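Local coordinates for protein phosphodiesterase (Trypanosoma brucei brucei, PDB 5H2Q) that belongs to the phosphodiesterase family and folds as an all-helical domain of the HD type, with a zinc and a magnesium ion held at its centre, at residues N10-A15 with C78-R83; V46-A51 with H88-V93; V127-H132 with A240-N245. One frame throughout, in Å; residues are numbered along the deposited sequence.

Contact 1 of 3, residues N10-A15 with C78-R83; sequences NREREA and CRKKYR
Glu12 OE2 accepts two hydrogen bonds, one from Arg79 NH2 at 3.0 Å and one from water 1 at 2.7 Å. The first belongs to a salt-bridge network on the protein surface, which joins helix 10-17 to the end of helix 68-80. The backbones stay far apart, with the CA atoms of Glu12 and Lys80 11.1 Å from each other, so long side chains span the distance. Glu12 does so with an extended chain and slides past Arg79 in the opposite direction. The carboxylate and the guanidinium end up nearly coplanar, their planes 17° apart. Arg79 NH2 meets OE2 at the guanidinium edge, on the anti lone pair, with an N-H...O angle of 156°. Lys80 takes the other oxygen. Its NZ binds Glu12 OE1 at 3.1 Å on the syn lone pair, coming from the opposite direction. Both carboxylate oxygens are thus held by positive groups, which probably favours the charged form of Glu12. The Arg79 chain bends at chi3 (67°), and its NH1 forms a salt bridge with Asp45 and a hydrogen bond with Leu44 O, both on helix 43-58. Together with Glu12 and the waters, these partners should fix the rotation of the guanidinium. Water 1 lies in the guanidinium plane and accepts from Arg79 NE at 2.8 Å while it donates to the carboxylate. Water 2, also in that plane, accepts from Arg79 NH2 at 3.0 Å and donates to Glu12 O at 2.7 Å, so the helix backbone is bound as well.

Contact 2 of 3, residues V46-A51 with H88-V93; sequences VAAAIA and HNFYHV. With ZN (zinc ion), chain C.
Ala47 and Tyr91 bring their CA atoms to 6.3 Å, a close approach between helix 43-58 and the first turn of helix 90-105, consistent with the small alanines on this face. The contact is apolar and buried. The methyl of Ala47 touches two consecutive rings, which lie roughly at right angles as seen from it. Its CB lies 3.8 Å from Phe90 CD2 and 3.7 Å from Tyr91 CD1, and it comes to both rings obliquely. Phe90 has CG anti to the backbone N (chi1 -170°), whereas Tyr91 has CG beside the backbone N (chi1 -54°). The different torsions bring each ring to a different side of the methyl. Phe90 also turns its edge to the next residue. Ala48 N and CA sit near the plane of the ring, with Ala48 N 3.5 Å from Phe90 CE2, and Ala48 CB is 4.0 Å from the same carbon. Asn89 is the N-cap of helix 90-105. Its OD1 accepts a weak bond from Tyr91 N at 3.1 Å and another weak one from His92 N. The other side of this turn serves the metal site. His88, Asn89 and His92 belong to the HNxxH sequence of this family, and His88 also lines the ligand pocket. His92 NE2 binds the zinc ion at 2.1 Å. His88 NE2 is 2.7 Å from water 3, a zinc ligand that lies in the plane of the His88 ring. His88 stacks on His132 and is hydrogen-bonded through ND1 to Glu263. Helix 68-80 packs on the same spot as the alanines, with Ile75 and Arg79 touching both Ala48 and Phe90. Pro43 and Leu44 of helix 43-58 also touch Tyr91, and Arg37 of helix 33-38 makes a cation-pi contact with its ring.

Contact 3 of 3, residues V127-H132 with A240-N245; sequences VHDLDH and AGDISN. With ZN (zinc ion), chain C; MG (magnesium ion), chain D; LLI ((4~{a}~{S},8~{a}~{R})-2-cycloheptyl-4-[4-methoxy-3-[2-(2-oxidanylideneimidazolidin-1-yl)ethoxy]phenyl]-4~{a},5,8,8~{a}-tetrahydrophthalazin-1-one), chain E.
Unusual first torsions, chi1 91° in His128 and -124° in Asp242, aim the ring nitrogen and the carboxylate at one zinc ion. The side chains come from opposite directions, and NE2 and OD1 take adjacent positions on the zinc ion, roughly at right angles. His128 NE2 and Asp242 OD1 are 3.0 Å apart but not hydrogen-bonded, since both bind the metal. The oxygen lies at the ring edge, and ring and carboxylate planes are 78° apart. His128 NE2 is 2.1 Å and Asp242 OD1 2.2 Å from the zinc ion. His128 ND1 is hydrogen-bonded to Ala125 O, which, with the metal bond, should fix the rotation of the imidazole. Asp129 bridges the two metals. Its OD2 binds the zinc ion, and its OD1 the magnesium ion at 2.1 Å. Water 4 bridges them too, 2.3 Å from the zinc ion and 2.1 Å from the magnesium ion, and it donates to Asp242 OD2 at 2.5 Å. Water 3 and His92 complete the zinc shell. Waters 5, 6 and 7 are on the magnesium ion. Beyond Asp242 the chain lines the ligand pocket. Ile243 CG2 is 3.8 Å from C16 of LLI, and Asn245, whose OD1 is hydrogen-bonded to Tyr87 OH, lies against the methoxyphenyl part. Adjacent His128 and Asp129, with His92 and Asp242, form the two-metal site characteristic of HD-type phosphodiesterases.

From the N terminus, contact 1 opens at helix 10-17 and closes at the end of helix 68-80. Contact 2 opens inside that loop, on helix 43-58, and closes after it, at the start of helix 90-105. The two loops therefore cross, and the N-terminal helices are tied to the helices that carry the metal site. Contact 3 follows in series and closes a long loop from 127-132 to 240-245. Contacts 2 and 3 share the zinc ion and waters 3 and 4. Contact 1 reaches contact 3 through the 78-83 segment, where Arg83 forms a salt bridge with Asp131 and Tyr82 OH is probably hydrogen-bonded to Asp129 N.

Contact 1 of 3, residues N10-A15 with C78-R83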
loop_
_atom_site.group_PDB
_atom_site.type_symbol
_atom_site.label_atom_id
_atom_site.label_comp_id
_atom_site.label_asym_id
_atom_site.label_seq_id
_atom_site.Cartn_x
_atom_site.Cartn_y
_atom_site.Cartn_z
ATOM N N ASN A 10 -7.140 1.283 -26.897
ATOM C CA ASN A 10 -6.074 0.413 -27.402
ATOM C C ASN A 10 -4.717 1.093 -27.309
ATOM O O ASN A 10 -3.746 0.439 -26.944
ATOM C CB ASN A 10 -6.373 -0.052 -28.826
ATOM C CG ASN A 10 -7.306 -1.244 -28.908
ATOM O OD1 ASN A 10 -7.534 -1.975 -27.931
ATOM N ND2 ASN A 10 -7.850 -1.479 -30.091
ATOM N N ARG A 11 -4.666 2.419 -27.559
ATOM C CA ARG A 11 -3.450 3.225 -27.475
ATOM C C ARG A 11 -2.937 3.214 -26.010
ATOM O O ARG A 11 -1.739 3.070 -25.786
ATOM C CB ARG A 11 -3.716 4.661 -27.971
ATOM C CG ARG A 11 -2.455 5.475 -28.236
ATOM C CD ARG A 11 -2.762 6.933 -28.536
ATOM N NE ARG A 11 -1.543 7.717 -28.758
ATOM C CZ ARG A 11 -1.515 9.039 -28.899
ATOM N NH1 ARG A 11 -2.636 9.747 -28.835
ATOM N NH2 ARG A 11 -0.362 9.665 -29.102
ATOM N N GLU A 12 -3.852 3.324 -25.034
ATOM C CA GLU A 12 -3.504 3.301 -23.612
ATOM C C GLU A 12 -2.867 1.945 -23.196
ATOM O O GLU A 12 -1.820 1.937 -22.529
ATOM C CB GLU A 12 -4.737 3.650 -22.765
ATOM C CG GLU A 12 -4.440 3.759 -21.285
ATOM C CD GLU A 12 -5.567 4.304 -20.431
ATOM O OE1 GLU A 12 -6.703 4.474 -20.940
ATOM O OE2 GLU A 12 -5.302 4.566 -19.236
ATOM N N ARG A 13 -3.455 0.820 -23.626
ATOM C CA ARG A 13 -2.907 -0.518 -23.354
ATOM C C ARG A 13 -1.537 -0.707 -24.004
ATOM O O ARG A 13 -0.639 -1.278 -23.364
ATOM C CB ARG A 13 -3.810 -1.646 -23.874
ATOM C CG ARG A 13 -5.165 -1.821 -23.229
ATOM C CD ARG A 13 -6.033 -2.514 -24.267
ATOM N NE ARG A 13 -7.098 -3.329 -23.687
ATOM C CZ ARG A 13 -8.373 -2.958 -23.615
ATOM N NH1 ARG A 13 -8.751 -1.767 -24.061
ATOM N NH2 ARG A 13 -9.277 -3.774 -23.090
ATOM N N GLU A 14 -1.394 -0.284 -25.294
ATOM C CA GLU A 14 -0.125 -0.440 -26.029
ATOM C C GLU A 14 1.032 0.330 -25.390
ATOM O O GLU A 14 2.159 -0.175 -25.386
ATOM C CB GLU A 14 -0.258 -0.047 -27.517
ATOM C CG GLU A 14 -1.342 -0.785 -28.300
ATOM C CD GLU A 14 -1.107 -2.228 -28.704
ATOM O OE1 GLU A 14 -1.317 -2.540 -29.899
ATOM O OE2 GLU A 14 -0.785 -3.058 -27.825
ATOM N N ALA A 15 0.757 1.535 -24.840
ATOM C CA ALA A 15 1.759 2.376 -24.192
ATOM C C ALA A 15 2.340 1.686 -22.939
ATOM O O ALA A 15 3.462 1.984 -22.542
ATOM C CB ALA A 15 1.161 3.734 -23.834
ATOM N N CYS A 78 -7.426 0.861 -12.232
ATOM C CA CYS A 78 -6.913 1.359 -10.951
ATOM C C CYS A 78 -6.235 2.698 -11.203
ATOM O O CYS A 78 -6.520 3.646 -10.518
ATOM C CB CYS A 78 -5.922 0.381 -10.320
ATOM S SG CYS A 78 -6.697 -1.090 -9.618
ATOM N N ARG A 79 -5.305 2.750 -12.165
ATOM C CA ARG A 79 -4.523 3.963 -12.426
ATOM C C ARG A 79 -5.403 5.183 -12.649
ATOM O O ARG A 79 -5.130 6.234 -12.081
ATOM C CB ARG A 79 -3.628 3.743 -13.643
ATOM C CG ARG A 79 -2.631 4.880 -13.822
ATOM C CD ARG A 79 -1.660 4.619 -14.949
ATOM N NE ARG A 79 -2.344 4.609 -16.239
ATOM C CZ ARG A 79 -1.727 4.529 -17.416
ATOM N NH1 ARG A 79 -0.406 4.394 -17.472
ATOM N NH2 ARG A 79 -2.428 4.561 -18.545
ATOM N N LYS A 80 -6.519 4.995 -13.370
ATOM C CA LYS A 80 -7.489 6.078 -13.665
ATOM C C LYS A 80 -8.087 6.708 -12.419
ATOM O O LYS A 80 -8.488 7.872 -12.451
ATOM C CB LYS A 80 -8.623 5.558 -14.569
ATOM C CG LYS A 80 -8.176 5.348 -16.000
ATOM C CD LYS A 80 -9.303 4.817 -16.865
ATOM C CE LYS A 80 -8.888 4.670 -18.307
ATOM N NZ LYS A 80 -8.510 5.973 -18.917
ATOM N N LYS A 81 -8.162 5.942 -11.323
ATOM C CA LYS A 81 -8.760 6.379 -10.060
ATOM C C LYS A 81 -7.756 6.957 -9.069
ATOM O O LYS A 81 -8.153 7.309 -7.949
ATOM C CB LYS A 81 -9.583 5.231 -9.430
ATOM C CG LYS A 81 -10.730 4.802 -10.330
ATOM C CD LYS A 81 -12.047 4.724 -9.604
ATOM C CE LYS A 81 -13.186 5.167 -10.495
ATOM N NZ LYS A 81 -13.700 6.504 -10.103
ATOM N N TYR A 82 -6.459 7.068 -9.468
ATOM C CA TYR A 82 -5.455 7.712 -8.625
ATOM C C TYR A 82 -5.275 9.146 -9.055
ATOM O O TYR A 82 -5.317 9.469 -10.252
ATOM C CB TYR A 82 -4.145 6.916 -8.534
ATOM C CG TYR A 82 -4.342 5.703 -7.632
ATOM C CD1 TYR A 82 -4.266 5.822 -6.248
ATOM C CD2 TYR A 82 -4.625 4.452 -8.166
ATOM C CE1 TYR A 82 -4.502 4.728 -5.414
ATOM C CE2 TYR A 82 -4.875 3.353 -7.346
ATOM C CZ TYR A 82 -4.794 3.492 -5.965
ATOM O OH TYR A 82 -5.050 2.422 -5.128
ATOM N N ARG A 83 -5.178 10.012 -8.087
ATOM C CA ARG A 83 -5.150 11.446 -8.370
ATOM C C ARG A 83 -3.744 12.024 -8.350
ATOM O O ARG A 83 -2.798 11.359 -7.927
ATOM C CB ARG A 83 -6.103 12.163 -7.397
ATOM C CG ARG A 83 -7.537 11.713 -7.609
ATOM C CD ARG A 83 -8.453 12.407 -6.668
ATOM N NE ARG A 83 -9.857 12.166 -6.996
ATOM C CZ ARG A 83 -10.641 13.003 -7.667
ATOM N NH1 ARG A 83 -10.174 14.177 -8.082
ATOM N NH2 ARG A 83 -11.904 12.688 -7.903
HETATM O O HOH W 1 -5.112 4.328 -16.598
HETATM O O HOH W 2 -1.200 4.242 -21.255
#

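Contact 2 of 3, residues V46-A51 with H88-V93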
loop_
_atom_site.group_PDB
_atom_site.type_symbol
_atom_site.label_atom_id
_atom_site.label_comp_id
_atom_site.label_asym_id
_atom_site.label_seq_id
_atom_site.Cartn_x
_atom_site.Cartn_y
_atom_site.Cartn_z
ATOM N N VAL A 46 5.299 3.520 -17.105
ATOM C CA VAL A 46 6.359 2.698 -16.489
ATOM C C VAL A 46 5.846 2.120 -15.148
ATOM O O VAL A 46 6.057 0.935 -14.909
ATOM C CB VAL A 46 7.670 3.503 -16.342
ATOM C CG1 VAL A 46 8.636 2.880 -15.328
ATOM C CG2 VAL A 46 8.343 3.679 -17.712
ATOM N N ALA A 47 5.158 2.955 -14.298
ATOM C CA ALA A 47 4.557 2.527 -13.023
ATOM C C ALA A 47 3.576 1.376 -13.276
ATOM O O ALA A 47 3.700 0.340 -12.625
ATOM C CB ALA A 47 3.869 3.688 -12.318
ATOM N N ALA A 48 2.661 1.528 -14.265
ATOM C CA ALA A 48 1.707 0.468 -14.621
ATOM C C ALA A 48 2.449 -0.773 -15.155
ATOM O O ALA A 48 2.107 -1.894 -14.776
ATOM C CB ALA A 48 0.692 0.981 -15.643
ATOM N N ALA A 49 3.475 -0.583 -16.015
ATOM C CA ALA A 49 4.247 -1.736 -16.522
ATOM C C ALA A 49 5.003 -2.472 -15.388
ATOM O O ALA A 49 5.164 -3.692 -15.464
ATOM C CB ALA A 49 5.223 -1.293 -17.604
ATOM N N ILE A 50 5.449 -1.746 -14.330
ATOM C CA ILE A 50 6.139 -2.411 -13.217
ATOM C C ILE A 50 5.189 -3.378 -12.558
ATOM O O ILE A 50 5.540 -4.525 -12.387
ATOM C CB ILE A 50 6.752 -1.406 -12.196
ATOM C CG1 ILE A 50 7.989 -0.747 -12.795
ATOM C CG2 ILE A 50 7.150 -2.116 -10.854
ATOM C CD1 ILE A 50 8.318 0.581 -12.162
ATOM N N ALA A 51 3.959 -2.923 -12.226
ATOM C CA ALA A 51 2.989 -3.801 -11.595
ATOM C C ALA A 51 2.598 -4.958 -12.542
ATOM O O ALA A 51 2.544 -6.106 -12.131
ATOM C CB ALA A 51 1.763 -2.997 -11.206
ATOM N N HIS A 88 -0.213 10.140 -2.037
ATOM C CA HIS A 88 -1.188 9.091 -2.317
ATOM C C HIS A 88 -1.601 9.058 -3.788
ATOM O O HIS A 88 -2.784 9.100 -4.125
ATOM C CB HIS A 88 -2.382 9.173 -1.357
ATOM C CG HIS A 88 -2.061 8.733 0.041
ATOM N ND1 HIS A 88 -1.857 9.645 1.048
ATOM C CD2 HIS A 88 -1.904 7.486 0.542
ATOM C CE1 HIS A 88 -1.583 8.940 2.134
ATOM N NE2 HIS A 88 -1.642 7.627 1.884
ATOM N N ASN A 89 -0.590 8.949 -4.678
ATOM C CA ASN A 89 -0.817 8.867 -6.112
ATOM C C ASN A 89 -0.537 7.419 -6.553
ATOM O O ASN A 89 -0.273 6.546 -5.716
ATOM C CB ASN A 89 0.084 9.879 -6.828
ATOM C CG ASN A 89 1.515 9.729 -6.389
ATOM O OD1 ASN A 89 2.040 8.601 -6.255
ATOM N ND2 ASN A 89 2.144 10.832 -6.048
ATOM N N PHE A 90 -0.685 7.136 -7.853
ATOM C CA PHE A 90 -0.475 5.776 -8.371
ATOM C C PHE A 90 0.908 5.180 -7.991
ATOM O O PHE A 90 1.004 3.969 -7.775
ATOM C CB PHE A 90 -0.648 5.766 -9.890
ATOM C CG PHE A 90 -0.684 4.396 -10.521
ATOM C CD1 PHE A 90 -1.592 3.431 -10.085
ATOM C CD2 PHE A 90 0.180 4.069 -11.561
ATOM C CE1 PHE A 90 -1.650 2.166 -10.689
ATOM C CE2 PHE A 90 0.120 2.818 -12.170
ATOM C CZ PHE A 90 -0.784 1.862 -11.723
ATOM N N TYR A 91 1.961 6.020 -7.886
ATOM C CA TYR A 91 3.306 5.490 -7.553
ATOM C C TYR A 91 3.339 4.851 -6.149
ATOM O O TYR A 91 4.064 3.887 -5.941
ATOM C CB TYR A 91 4.364 6.601 -7.662
ATOM C CG TYR A 91 4.317 7.283 -9.013
ATOM C CD1 TYR A 91 4.695 6.609 -10.170
ATOM C CD2 TYR A 91 3.795 8.568 -9.146
ATOM C CE1 TYR A 91 4.610 7.222 -11.426
ATOM C CE2 TYR A 91 3.666 9.173 -10.395
ATOM C CZ TYR A 91 4.104 8.510 -11.530
ATOM O OH TYR A 91 4.028 9.141 -12.754
ATOM N N HIS A 92 2.564 5.394 -5.178
ATOM C CA HIS A 92 2.512 4.813 -3.841
ATOM C C HIS A 92 1.998 3.376 -3.889
ATOM O O HIS A 92 2.585 2.495 -3.258
ATOM C CB HIS A 92 1.612 5.653 -2.910
ATOM C CG HIS A 92 1.252 4.938 -1.647
ATOM N ND1 HIS A 92 2.210 4.584 -0.717
ATOM C CD2 HIS A 92 0.033 4.547 -1.200
ATOM C CE1 HIS A 92 1.544 4.031 0.291
ATOM N NE2 HIS A 92 0.233 3.931 0.014
ATOM N N VAL A 93 0.872 3.133 -4.614
ATOM C CA VAL A 93 0.319 1.766 -4.634
ATOM C C VAL A 93 1.207 0.808 -5.430
ATOM O O VAL A 93 1.345 -0.365 -5.064
ATOM C CB VAL A 93 -1.168 1.718 -5.050
ATOM C CG1 VAL A 93 -2.010 2.561 -4.085
ATOM C CG2 VAL A 93 -1.377 2.158 -6.506
HETATM ZN ZN ZN C . -1.370 3.454 1.332
HETATM O O HOH W 3 -0.796 5.134 2.618
HETATM O O HOH W 4 -2.997 3.426 2.934
#

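Contact 3 of 3, residues V127-H132 with A240-N245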
loop_
_atom_site.group_PDB
_atom_site.type_symbol
_atom_site.label_atom_id
_atom_site.label_comp_id
_atom_site.label_asym_id
_atom_site.label_seq_id
_atom_site.Cartn_x
_atom_site.Cartn_y
_atom_site.Cartn_z
ATOM N N VAL A 127 -5.354 -1.546 -5.109
ATOM C CA VAL A 127 -6.658 -0.892 -4.878
ATOM C C VAL A 127 -6.711 -0.162 -3.536
ATOM O O VAL A 127 -7.687 0.534 -3.280
ATOM C CB VAL A 127 -7.841 -1.916 -4.921
ATOM C CG1 VAL A 127 -7.856 -2.699 -6.219
ATOM C CG2 VAL A 127 -7.787 -2.881 -3.720
ATOM N N HIS A 128 -5.707 -0.365 -2.653
ATOM C CA HIS A 128 -5.856 0.008 -1.259
ATOM C C HIS A 128 -6.020 1.501 -0.972
ATOM O O HIS A 128 -6.431 1.825 0.135
ATOM C CB HIS A 128 -4.763 -0.610 -0.372
ATOM C CG HIS A 128 -3.546 0.228 -0.207
ATOM N ND1 HIS A 128 -2.538 0.208 -1.134
ATOM C CD2 HIS A 128 -3.230 1.107 0.773
ATOM C CE1 HIS A 128 -1.609 1.044 -0.668
ATOM N NE2 HIS A 128 -1.985 1.601 0.474
ATOM N N ASP A 129 -5.701 2.393 -1.933
ATOM C CA ASP A 129 -5.865 3.825 -1.719
ATOM C C ASP A 129 -6.639 4.486 -2.851
ATOM O O ASP A 129 -6.494 5.692 -3.033
ATOM C CB ASP A 129 -4.482 4.518 -1.518
ATOM C CG ASP A 129 -3.944 4.422 -0.099
ATOM O OD1 ASP A 129 -4.749 4.554 0.849
ATOM O OD2 ASP A 129 -2.697 4.375 0.066
ATOM N N LEU A 130 -7.513 3.742 -3.561
ATOM C CA LEU A 130 -8.226 4.324 -4.711
ATOM C C LEU A 130 -8.938 5.652 -4.414
ATOM O O LEU A 130 -9.683 5.767 -3.450
ATOM C CB LEU A 130 -9.251 3.352 -5.324
ATOM C CG LEU A 130 -8.709 2.094 -5.996
ATOM C CD1 LEU A 130 -9.776 1.057 -6.091
ATOM C CD2 LEU A 130 -8.146 2.380 -7.418
ATOM N N ASP A 131 -8.702 6.646 -5.265
ATOM C CA ASP A 131 -9.351 7.970 -5.184
ATOM C C ASP A 131 -8.981 8.784 -3.948
ATOM O O ASP A 131 -9.721 9.703 -3.573
ATOM C CB ASP A 131 -10.884 7.821 -5.313
ATOM C CG ASP A 131 -11.630 9.096 -5.649
ATOM O OD1 ASP A 131 -11.153 9.840 -6.508
ATOM O OD2 ASP A 131 -12.686 9.361 -5.011
ATOM N N HIS A 132 -7.791 8.529 -3.363
ATOM C CA HIS A 132 -7.275 9.344 -2.253
ATOM C C HIS A 132 -7.093 10.761 -2.815
ATOM O O HIS A 132 -6.736 10.910 -3.983
ATOM C CB HIS A 132 -5.947 8.771 -1.753
ATOM C CG HIS A 132 -5.639 9.107 -0.324
ATOM N ND1 HIS A 132 -5.245 10.386 0.049
ATOM C CD2 HIS A 132 -5.648 8.310 0.777
ATOM C CE1 HIS A 132 -5.067 10.331 1.363
ATOM N NE2 HIS A 132 -5.277 9.095 1.836
ATOM N N ALA A 240 2.387 -3.506 6.647
ATOM C CA ALA A 240 3.834 -3.410 6.482
ATOM C C ALA A 240 4.215 -2.721 5.184
ATOM O O ALA A 240 5.079 -1.854 5.185
ATOM C CB ALA A 240 4.484 -4.789 6.578
ATOM N N GLY A 241 3.537 -3.052 4.085
ATOM C CA GLY A 241 3.825 -2.357 2.842
ATOM C C GLY A 241 3.485 -0.883 2.944
ATOM O O GLY A 241 4.252 -0.034 2.497
ATOM N N ASP A 242 2.363 -0.560 3.620
ATOM C CA ASP A 242 1.936 0.834 3.787
ATOM C C ASP A 242 2.931 1.678 4.570
ATOM O O ASP A 242 3.101 2.858 4.253
ATOM C CB ASP A 242 0.569 0.887 4.447
ATOM C CG ASP A 242 -0.475 1.654 3.673
ATOM O OD1 ASP A 242 -0.097 2.353 2.684
ATOM O OD2 ASP A 242 -1.633 1.656 4.114
ATOM N N ILE A 243 3.597 1.080 5.574
ATOM C CA ILE A 243 4.564 1.827 6.384
ATOM C C ILE A 243 6.021 1.430 6.068
ATOM O O ILE A 243 6.926 1.682 6.873
ATOM C CB ILE A 243 4.241 1.784 7.894
ATOM C CG1 ILE A 243 4.352 0.350 8.501
ATOM C CG2 ILE A 243 2.879 2.430 8.186
ATOM C CD1 ILE A 243 4.147 0.357 10.116
ATOM N N SER A 244 6.257 0.841 4.872
ATOM C CA SER A 244 7.589 0.366 4.454
ATOM C C SER A 244 8.567 1.435 3.917
ATOM O O SER A 244 9.704 1.084 3.625
ATOM C CB SER A 244 7.435 -0.699 3.363
ATOM O OG SER A 244 6.954 -0.057 2.190
ATOM N N ASN A 245 8.161 2.706 3.745
ATOM C CA ASN A 245 9.085 3.714 3.190
ATOM C C ASN A 245 10.343 3.865 4.057
ATOM O O ASN A 245 11.414 4.152 3.539
ATOM C CB ASN A 245 8.418 5.081 3.048
ATOM C CG ASN A 245 7.193 5.183 2.168
ATOM O OD1 ASN A 245 6.388 6.098 2.364
ATOM N ND2 ASN A 245 7.029 4.304 1.164
HETATM ZN ZN ZN C . -1.370 3.454 1.332
HETATM MG MG MG D . -4.807 4.469 2.918
HETATM C C2 LLI E . 5.110 9.159 7.322
HETATM C C3 LLI E . 5.681 8.632 6.144
HETATM O O1 LLI E . 5.880 10.061 8.016
HETATM C C12 LLI E . 0.766 6.819 6.306
HETATM C C14 LLI E . -0.672 7.388 6.425
HETATM C C15 LLI E . -1.124 7.583 7.869
HETATM C C16 LLI E . 0.831 5.380 6.843
HETATM C C17 LLI E . -0.335 4.534 6.390
HETATM C C18 LLI E . -1.660 6.510 5.641
HETATM C C19 LLI E . -1.489 5.046 5.961
HETATM C C21 LLI E . -0.290 8.235 10.139
HETATM C C22 LLI E . 0.047 9.747 10.442
HETATM C C23 LLI E . 0.535 7.228 11.000
HETATM C C24 LLI E . -0.159 10.255 11.870
HETATM C C25 LLI E . 0.468 7.320 12.523
HETATM C C26 LLI E . 1.299 8.446 13.149
HETATM C C27 LLI E . 0.944 9.915 12.871
HETATM C C28 LLI E . 5.345 10.606 9.231
HETATM C C29 LLI E . 6.330 11.627 9.722
HETATM C C4 LLI E . 3.798 8.846 7.650
HETATM C C5 LLI E . 4.917 7.821 5.311
HETATM C C6 LLI E . 3.036 8.029 6.816
HETATM C C7 LLI E . 3.605 7.529 5.647
HETATM O O8 LLI E . 6.991 8.963 5.922
HETATM C C9 LLI E . 7.550 8.658 4.641
HETATM C C10 LLI E . 1.634 7.712 7.176
HETATM N N11 LLI E . 1.199 8.262 8.296
HETATM N N13 LLI E . -0.087 8.008 8.695
HETATM O O20 LLI E . -2.266 7.372 8.246
HETATM N N30 LLI E . 6.227 12.915 9.015
HETATM C C31 LLI E . 4.941 13.543 8.704
HETATM C C32 LLI E . 7.230 13.450 8.254
HETATM C C33 LLI E . 5.357 14.799 7.947
HETATM N N34 LLI E . 6.749 14.533 7.624
HETATM O O35 LLI E . 8.379 13.031 8.207
HETATM O O HOH W 4 -2.997 3.426 2.934
HETATM O O HOH W 3 -0.796 5.134 2.618
HETATM O O HOH W 5 -6.638 5.524 3.007
HETATM O O HOH W 6 -3.736 6.191 3.301
HETATM O O HOH W 7 -5.097 4.115 5.059
#